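Local coordinates for phytoene synthase (Enterococcus hirae, PDB 5IYS), which probably joins two prenyl diphosphates head to head, as squalene and phytoene synthases do, and binds a farnesyl thiodiphosphate inhibitor and magnesium ions, at residues Y46-Y49 and A50-R54; N85-V88 and W89-L92. All coordinates share one frame; numbering follows the deposited sequence.

Contact 1: residues Y46-Y49 and A50-R54; sequences YAVY and AFCRR. With FPS (S-[(2E,6E)-3,7,11-trimethyldodeca-2,6,10-trienyl] trihydrogen thiodiphosphate), chain H; FPS (S-[(2E,6E)-3,7,11-trimethyldodeca-2,6,10-trienyl] trihydrogen thiodiphosphate), chain G.
Tyr49 and Arg53, one helical turn apart, lie side by side and point the same way. Their polar ends meet in a hydrogen bond from Arg53 NE to Tyr49 OH, 3.2 Å long and nearly straight at 167°. The hydroxyl lies in the guanidinium plane, and the ring is turned 52° from that plane. Tyr49 OH in turn bonds to O1A of the chain G thiodiphosphate. The modelled distance is very short, so its exact length is doubtful. Arg53 NH1 reaches O2B of the chain H inhibitor at 3.2 Å and also forms a salt bridge with Asp57. Two bends in the Arg53 chain, at chi2 and chi3, turn the guanidinium toward both diphosphates.

Apolar contacts follow the chain H prenyl tail. Tyr49 CD2 lies 3.4 Å from C12 of the chain H inhibitor. Cys52 CB packs near C7 of this tail, and Val48 CG1 near C14. C9 sits over one face of the Arg53 guanidinium.

The carbonyls of residues 46 to 49 accept from the N-H four residues further on. Helix 39-60 also carries the magnesium ligands Asp56 and Asp60. The arrangement is a helical wall of the squalene/phytoene synthase active site, just before its aspartate-rich metal motif.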
ATOM      1  N   TYR A  46       6.254   0.779  11.128  1.00 11.57           N
ATOM      2  CA  TYR A  46       7.509   0.817  10.370  1.00 12.99           C
ATOM      3  C   TYR A  46       8.087  -0.582  10.167  1.00 13.42           C
ATOM      4  O   TYR A  46       8.718  -0.840   9.153  1.00 11.65           O
ATOM      5  CB  TYR A  46       8.517   1.725  11.101  1.00 14.34           C
ATOM      6  CG  TYR A  46       8.023   3.127  11.417  1.00 14.72           C
ATOM      7  CD1 TYR A  46       7.053   3.747  10.646  1.00 17.65           C
ATOM      8  CD2 TYR A  46       8.644   3.882  12.422  1.00 17.75           C
ATOM      9  CE1 TYR A  46       6.594   5.064  10.967  1.00 19.79           C
ATOM     10  CE2 TYR A  46       8.261   5.202  12.677  1.00 17.52           C
ATOM     11  CZ  TYR A  46       7.212   5.763  11.985  1.00 22.91           C
ATOM     12  OH  TYR A  46       6.849   7.054  12.308  1.00 20.72           O
ATOM     13  N   ALA A  47       8.019  -1.437  11.185  1.00 14.44           N
ATOM     14  CA  ALA A  47       8.481  -2.807  11.029  1.00 15.16           C
ATOM     15  C   ALA A  47       7.706  -3.501   9.911  1.00 13.12           C
ATOM     16  O   ALA A  47       8.273  -4.305   9.171  1.00 13.81           O
ATOM     17  CB  ALA A  47       8.326  -3.590  12.374  1.00 13.89           C
ATOM     18  N   VAL A  48       6.385  -3.333   9.905  1.00 13.00           N
ATOM     19  CA  VAL A  48       5.560  -3.977   8.875  1.00 10.51           C
ATOM     20  C   VAL A  48       5.879  -3.416   7.498  1.00 11.84           C
ATOM     21  O   VAL A  48       6.049  -4.181   6.552  1.00 15.16           O
ATOM     22  CB  VAL A  48       4.039  -3.703   9.123  1.00 12.78           C
ATOM     23  CG1 VAL A  48       3.218  -4.171   7.904  1.00 13.42           C
ATOM     24  CG2 VAL A  48       3.618  -4.464  10.362  1.00 10.14           C
ATOM     25  N   TYR A  49       6.119  -2.111   7.429  1.00 10.78           N
ATOM     26  CA  TYR A  49       6.570  -1.474   6.194  1.00 15.69           C
ATOM     27  C   TYR A  49       7.868  -2.108   5.678  1.00 16.37           C
ATOM     28  O   TYR A  49       7.989  -2.438   4.485  1.00 16.63           O
ATOM     29  CB  TYR A  49       6.827   0.025   6.415  1.00 15.23           C
ATOM     30  CG  TYR A  49       7.224   0.720   5.131  1.00 16.49           C
ATOM     31  CD1 TYR A  49       8.561   0.733   4.711  1.00 17.82           C
ATOM     32  CD2 TYR A  49       6.246   1.162   4.243  1.00 17.27           C
ATOM     33  CE1 TYR A  49       8.892   1.230   3.445  1.00 13.65           C
ATOM     34  CE2 TYR A  49       6.572   1.675   3.001  1.00 16.53           C
ATOM     35  CZ  TYR A  49       7.902   1.698   2.612  1.00 23.79           C
ATOM     36  OH  TYR A  49       8.238   2.184   1.359  1.00 21.68           O
ATOM     37  N   ALA A  50       8.827  -2.267   6.585  1.00 15.15           N
ATOM     38  CA  ALA A  50      10.111  -2.898   6.252  1.00 17.37           C
ATOM     39  C   ALA A  50       9.948  -4.291   5.635  1.00 17.00           C
ATOM     40  O   ALA A  50      10.699  -4.670   4.738  1.00 19.61           O
ATOM     41  CB  ALA A  50      11.002  -2.972   7.505  1.00 16.10           C
ATOM     42  N   PHE A  51       9.125  -5.128   6.246  1.00 17.15           N
ATOM     43  CA  PHE A  51       8.870  -6.454   5.697  1.00 17.23           C
ATOM     44  C   PHE A  51       8.302  -6.327   4.284  1.00 18.96           C
ATOM     45  O   PHE A  51       8.826  -6.947   3.346  1.00 17.47           O
ATOM     46  CB  PHE A  51       7.922  -7.246   6.592  1.00 18.91           C
ATOM     47  CG  PHE A  51       7.362  -8.478   5.924  1.00 19.41           C
ATOM     48  CD1 PHE A  51       6.246  -8.376   5.100  1.00 24.28           C
ATOM     49  CD2 PHE A  51       7.988  -9.714   6.075  1.00 26.68           C
ATOM     50  CE1 PHE A  51       5.706  -9.513   4.471  1.00 21.09           C
ATOM     51  CE2 PHE A  51       7.458 -10.870   5.458  1.00 21.18           C
ATOM     52  CZ  PHE A  51       6.343 -10.746   4.621  1.00 25.07           C
ATOM     53  N   CYS A  52       7.304  -5.459   4.110  1.00 18.80           N
ATOM     54  CA  CYS A  52       6.697  -5.288   2.777  1.00 19.04           C
ATOM     55  C   CYS A  52       7.701  -4.778   1.731  1.00 19.53           C
ATOM     56  O   CYS A  52       7.719  -5.207   0.563  1.00 18.20           O
ATOM     57  CB  CYS A  52       5.516  -4.327   2.862  1.00 18.32           C
ATOM     58  SG  CYS A  52       4.117  -4.991   3.812  1.00 18.74           S
ATOM     59  N   ARG A  53       8.389  -3.704   2.094  1.00 19.59           N
ATOM     60  CA  ARG A  53       9.370  -3.073   1.192  1.00 21.62           C
ATOM     61  C   ARG A  53      10.431  -4.080   0.761  1.00 21.55           C
ATOM     62  O   ARG A  53      10.805  -4.129  -0.419  1.00 22.69           O
ATOM     63  CB  ARG A  53      10.013  -1.864   1.892  1.00 20.70           C
ATOM     64  CG  ARG A  53      10.933  -0.950   1.063  1.00 25.77           C
ATOM     65  CD  ARG A  53      10.593  -0.798  -0.424  1.00 22.37           C
ATOM     66  NE  ARG A  53       9.456   0.082  -0.689  1.00 29.34           N
ATOM     67  CZ  ARG A  53       8.839   0.188  -1.863  1.00 32.36           C
ATOM     68  NH1 ARG A  53       9.215  -0.551  -2.906  1.00 31.50           N
ATOM     69  NH2 ARG A  53       7.840   1.047  -1.994  1.00 34.17           N
ATOM     70  N   ARG A  54      10.854  -4.942   1.681  1.00 22.42           N
ATOM     71  CA  ARG A  54      11.880  -5.944   1.345  1.00 23.49           C
ATOM     72  C   ARG A  54      11.358  -6.972   0.351  1.00 26.12           C
ATOM     73  O   ARG A  54      11.995  -7.223  -0.686  1.00 26.26           O
ATOM     74  CB  ARG A  54      12.443  -6.638   2.599  1.00 22.75           C
ATOM     75  CG  ARG A  54      13.320  -7.837   2.247  1.00 28.02           C
ATOM     76  CD  ARG A  54      13.825  -8.605   3.478  1.00 33.55           C
ATOM     77  NE  ARG A  54      14.637  -7.765   4.348  1.00 29.28           N
ATOM     78  CZ  ARG A  54      15.070  -8.136   5.550  1.00 37.93           C
ATOM     79  NH1 ARG A  54      14.857  -9.373   6.002  1.00 32.01           N
ATOM     80  NH2 ARG A  54      15.774  -7.276   6.268  1.00 33.22           N
TER
HETATM   81  C1  FPS H 507       4.060  -0.517  -3.830  1.00 43.94           C
HETATM   82  S1  FPS H 507       3.113  -0.762  -5.299  1.00 52.16           S
HETATM   83  C2  FPS H 507       4.370  -1.855  -3.206  1.00 39.65           C
HETATM   84  C3  FPS H 507       3.468  -2.651  -2.604  1.00 38.60           C
HETATM   85  C4  FPS H 507       1.992  -2.353  -2.562  1.00 33.82           C
HETATM   86  C5  FPS H 507       3.970  -3.937  -1.986  1.00 33.54           C
HETATM   87  C6  FPS H 507       4.722  -3.678  -0.681  1.00 22.93           C
HETATM   88  C7  FPS H 507       3.941  -2.735   0.218  1.00 22.36           C
HETATM   89  C8  FPS H 507       4.533  -1.692   0.817  1.00 26.60           C
HETATM   90  C10 FPS H 507       3.653  -0.781   1.640  1.00 23.92           C
HETATM   91  C9  FPS H 507       5.991  -1.387   0.596  1.00 25.91           C
HETATM   92  C11 FPS H 507       3.591  -1.172   3.100  1.00 23.61           C
HETATM   93  C12 FPS H 507       3.037   0.081   3.764  1.00 17.85           C
HETATM   94  C13 FPS H 507       2.764   0.183   5.078  1.00 19.83           C
HETATM   95  C14 FPS H 507       2.983  -0.933   6.054  1.00 19.47           C
HETATM   96  C15 FPS H 507       2.200   1.473   5.584  1.00 17.53           C
HETATM   97  PA  FPS H 507       4.630  -0.804  -6.665  1.00 46.32           P
HETATM   98  O1A FPS H 507       5.539  -1.934  -6.354  1.00 45.10           O
HETATM   99  O2A FPS H 507       3.993  -1.023  -8.127  1.00 40.73           O
HETATM  100  O3A FPS H 507       5.250   0.692  -6.739  1.00 47.53           O
HETATM  101  PB  FPS H 507       6.677   1.196  -6.241  1.00 53.74           P
HETATM  102  O1B FPS H 507       7.386   1.645  -7.491  1.00 55.27           O
HETATM  103  O2B FPS H 507       7.501   0.128  -5.557  1.00 53.73           O
HETATM  104  O3B FPS H 507       6.416   2.330  -5.273  1.00 49.12           O
HETATM  105  C1  FPS G 506       2.549   2.207  -1.735  1.00 41.38           C
HETATM  106  S1  FPS G 506       4.026   1.760  -0.903  1.00 41.48           S
HETATM  107  C2  FPS G 506       1.495   1.423  -0.974  1.00 37.31           C
HETATM  108  C3  FPS G 506       0.400   0.879  -1.532  1.00 38.26           C
HETATM  109  C4  FPS G 506       0.122   1.044  -2.997  1.00 34.47           C
HETATM  110  C5  FPS G 506      -0.606   0.110  -0.698  1.00 33.77           C
HETATM  111  C6  FPS G 506      -0.263  -0.007   0.787  1.00 33.25           C
HETATM  112  C7  FPS G 506      -1.508  -0.437   1.536  1.00 23.11           C
HETATM  113  C8  FPS G 506      -1.799   0.018   2.768  1.00 23.82           C
HETATM  114  C10 FPS G 506      -3.003  -0.579   3.462  1.00 18.71           C
HETATM  115  C9  FPS G 506      -0.946   1.028   3.497  1.00 24.60           C
HETATM  116  C11 FPS G 506      -3.954   0.547   3.876  1.00 20.62           C
HETATM  117  C12 FPS G 506      -5.087   0.010   4.734  1.00 17.93           C
HETATM  118  C13 FPS G 506      -5.084  -0.011   6.087  1.00 20.11           C
HETATM  119  C14 FPS G 506      -6.284  -0.540   6.830  1.00 20.31           C
HETATM  120  C15 FPS G 506      -3.923   0.511   6.892  1.00 23.53           C
HETATM  121  PA  FPS G 506       5.536   3.124  -1.250  1.00 39.78           P
HETATM  122  O1A FPS G 506       6.500   3.146  -0.147  1.00 38.97           O
HETATM  123  O2A FPS G 506       6.293   2.430  -2.501  1.00 46.92           O
HETATM  124  O3A FPS G 506       5.070   4.562  -1.763  1.00 46.79           O
HETATM  125  PB  FPS G 506       4.872   4.710  -3.369  1.00 43.56           P
HETATM  126  O1B FPS G 506       6.115   5.264  -4.007  1.00 45.94           O
HETATM  127  O2B FPS G 506       3.634   5.569  -3.482  1.00 39.85           O
HETATM  128  O3B FPS G 506       4.595   3.399  -4.072  1.00 50.92           O

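Contact 2: residues N85-V88 and W89-L92; sequences NDPV and WRAL
Arg90 folds back from the first turn of its helix toward Asn85 and Pro87. Arg90 CB lies 3.5 Å from Asp86 O, which also accepts the hydrogen bond from Arg90 N. CG sits equally close to that oxygen. CG is anti to the carbonyl carbon of Arg90 (chi1 -77°), which starts the chain back toward the beginning of the helix. Arg90 CD meets Asn85 OD1 at 3.6 Å. Arg90 NE passes 4.0 Å from Asp86 O. A bend at chi3 then lays the guanidinium over the Asp86-Pro87 peptide link. Asp86 C lies over the centre of one face, and Pro87 N lies over the same face nearer the rim. At the tip, Arg90 NH1 donates to Asn85 OD1 over 2.9 Å, with an angle of 150° at the hydrogen. The oxygen is close to the guanidinium plane, but NH1 stands above the amide plane, and the two planes are almost perpendicular (89°). Arg90 NH2 packs 3.5 Å from Pro87 CA. It forms a salt bridge with Asp15 of helix 13-26.

Asp86 caps the start of the helix. Asp86 OD1 accepts from Trp89 N at 3.3 Å, on the anti side and out of the carboxylate plane. It also takes a weak bond from Val88 N. OD2 pairs with Arg54. Asp86 CG approaches the edge of the Trp89 ring, 3.7 Å from Trp89 CD1. The indole NE1 bonds to Gln74.

Val88 CG1 packs against Leu92 CD1. Asp86 is thus an N-cap residue, with Pro87 at the first helical position, opening helix 87-98 on the outer part of the all-helical synthase fold.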
ATOM      1  N   ASN A  85      16.934 -14.475  13.064  1.00 25.65           N
ATOM      2  CA  ASN A  85      17.760 -13.556  13.868  1.00 29.18           C
ATOM      3  C   ASN A  85      18.207 -12.463  12.896  1.00 29.49           C
ATOM      4  O   ASN A  85      19.217 -12.625  12.213  1.00 27.71           O
ATOM      5  CB  ASN A  85      18.957 -14.295  14.490  1.00 31.41           C
ATOM      6  CG  ASN A  85      19.527 -13.584  15.709  1.00 35.85           C
ATOM      7  OD1 ASN A  85      19.071 -12.507  16.108  1.00 32.46           O
ATOM      8  ND2 ASN A  85      20.499 -14.227  16.350  1.00 32.95           N
ATOM      9  N   ASP A  86      17.358 -11.442  12.732  1.00 23.99           N
ATOM     10  CA  ASP A  86      17.385 -10.505  11.599  1.00 25.56           C
ATOM     11  C   ASP A  86      16.560  -9.284  12.054  1.00 21.78           C
ATOM     12  O   ASP A  86      15.534  -9.472  12.689  1.00 20.36           O
ATOM     13  CB  ASP A  86      16.679 -11.170  10.405  1.00 23.37           C
ATOM     14  CG  ASP A  86      16.288 -10.176   9.308  1.00 32.97           C
ATOM     15  OD1 ASP A  86      15.512  -9.218   9.540  1.00 33.11           O
ATOM     16  OD2 ASP A  86      16.692 -10.409   8.156  1.00 39.80           O
ATOM     17  N   PRO A  87      17.044  -8.059  11.807  1.00 20.84           N
ATOM     18  CA  PRO A  87      16.442  -6.875  12.436  1.00 22.06           C
ATOM     19  C   PRO A  87      14.937  -6.758  12.205  1.00 21.40           C
ATOM     20  O   PRO A  87      14.219  -6.348  13.116  1.00 21.09           O
ATOM     21  CB  PRO A  87      17.143  -5.686  11.769  1.00 20.60           C
ATOM     22  CG  PRO A  87      18.044  -6.251  10.719  1.00 23.23           C
ATOM     23  CD  PRO A  87      18.162  -7.729  10.903  1.00 25.70           C
ATOM     24  N   VAL A  88      14.506  -6.985  10.962  1.00 19.58           N
ATOM     25  CA  VAL A  88      13.108  -6.833  10.603  1.00 19.99           C
ATOM     26  C   VAL A  88      12.276  -7.877  11.307  1.00 17.40           C
ATOM     27  O   VAL A  88      11.260  -7.560  11.906  1.00 17.35           O
ATOM     28  CB  VAL A  88      12.891  -6.906   9.073  1.00 21.01           C
ATOM     29  CG1 VAL A  88      11.391  -6.879   8.724  1.00 24.27           C
ATOM     30  CG2 VAL A  88      13.558  -5.731   8.391  1.00 22.60           C
ATOM     31  N   TRP A  89      12.793  -9.096  11.376  1.00 18.57           N
ATOM     32  CA  TRP A  89      12.069 -10.180  12.038  1.00 20.66           C
ATOM     33  C   TRP A  89      12.070 -10.037  13.553  1.00 18.60           C
ATOM     34  O   TRP A  89      11.042 -10.282  14.186  1.00 20.09           O
ATOM     35  CB  TRP A  89      12.649 -11.547  11.634  1.00 20.72           C
ATOM     36  CG  TRP A  89      12.266 -11.929  10.229  1.00 20.72           C
ATOM     37  CD1 TRP A  89      13.093 -12.021   9.154  1.00 20.53           C
ATOM     38  CD2 TRP A  89      10.937 -12.197   9.741  1.00 18.80           C
ATOM     39  NE1 TRP A  89      12.383 -12.389   8.035  1.00 18.70           N
ATOM     40  CE2 TRP A  89      11.047 -12.471   8.363  1.00 23.80           C
ATOM     41  CE3 TRP A  89       9.668 -12.206  10.334  1.00 21.23           C
ATOM     42  CZ2 TRP A  89       9.938 -12.839   7.584  1.00 21.26           C
ATOM     43  CZ3 TRP A  89       8.559 -12.539   9.564  1.00 18.52           C
ATOM     44  CH2 TRP A  89       8.695 -12.817   8.189  1.00 20.40           C
ATOM     45  N   ARG A  90      13.146  -9.474  14.108  1.00 17.77           N
ATOM     46  CA  ARG A  90      13.202  -9.224  15.557  1.00 18.85           C
ATOM     47  C   ARG A  90      12.221  -8.104  15.960  1.00 17.86           C
ATOM     48  O   ARG A  90      11.458  -8.238  16.940  1.00 16.34           O
ATOM     49  CB  ARG A  90      14.625  -8.889  16.039  1.00 16.87           C
ATOM     50  CG  ARG A  90      15.557 -10.140  16.158  1.00 21.17           C
ATOM     51  CD  ARG A  90      16.892  -9.775  16.751  1.00 24.88           C
ATOM     52  NE  ARG A  90      17.491  -8.614  16.101  1.00 22.07           N
ATOM     53  CZ  ARG A  90      18.545  -8.667  15.289  1.00 30.35           C
ATOM     54  NH1 ARG A  90      19.139  -9.827  15.065  1.00 28.17           N
ATOM     55  NH2 ARG A  90      19.023  -7.558  14.723  1.00 31.56           N
ATOM     56  N   ALA A  91      12.173  -7.043  15.159  1.00 16.86           N
ATOM     57  CA  ALA A  91      11.169  -5.986  15.400  1.00 15.51           C
ATOM     58  C   ALA A  91       9.762  -6.564  15.248  1.00 15.52           C
ATOM     59  O   ALA A  91       8.889  -6.324  16.089  1.00 17.40           O
ATOM     60  CB  ALA A  91      11.369  -4.818  14.398  1.00 17.96           C
ATOM     61  N   LEU A  92       9.537  -7.356  14.197  1.00 16.54           N
ATOM     62  CA  LEU A  92       8.228  -7.993  14.046  1.00 17.96           C
ATOM     63  C   LEU A  92       7.851  -8.924  15.179  1.00 16.13           C
ATOM     64  O   LEU A  92       6.690  -8.949  15.586  1.00 17.40           O
ATOM     65  CB  LEU A  92       8.047  -8.703  12.700  1.00 16.67           C
ATOM     66  CG  LEU A  92       7.900  -7.808  11.460  1.00 17.42           C
ATOM     67  CD1 LEU A  92       7.940  -8.750  10.259  1.00 16.08           C
ATOM     68  CD2 LEU A  92       6.596  -6.974  11.539  1.00 16.97           C
TER

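In the fold
From the N terminus, the chain first reaches contact 1, inside helix 39-60. Helix 65-80 and a loop follow before contact 2 opens helix 87-98. Each contact is local and closes no long loop, and they come in series without nesting or crossing. In space they touch, with centres about 10 Å apart. The salt bridge between Arg54 NH1 and Asp86 OD2 ties helix 39-60 to the start of helix 87-98. Further along the same interface, Phe51 CE2 packs 3.6 Å from Trp89 CH2. Helix 39-60 thus has one side on the inhibitors and another on helix 87-98. Helix 13-26 touches both contacts.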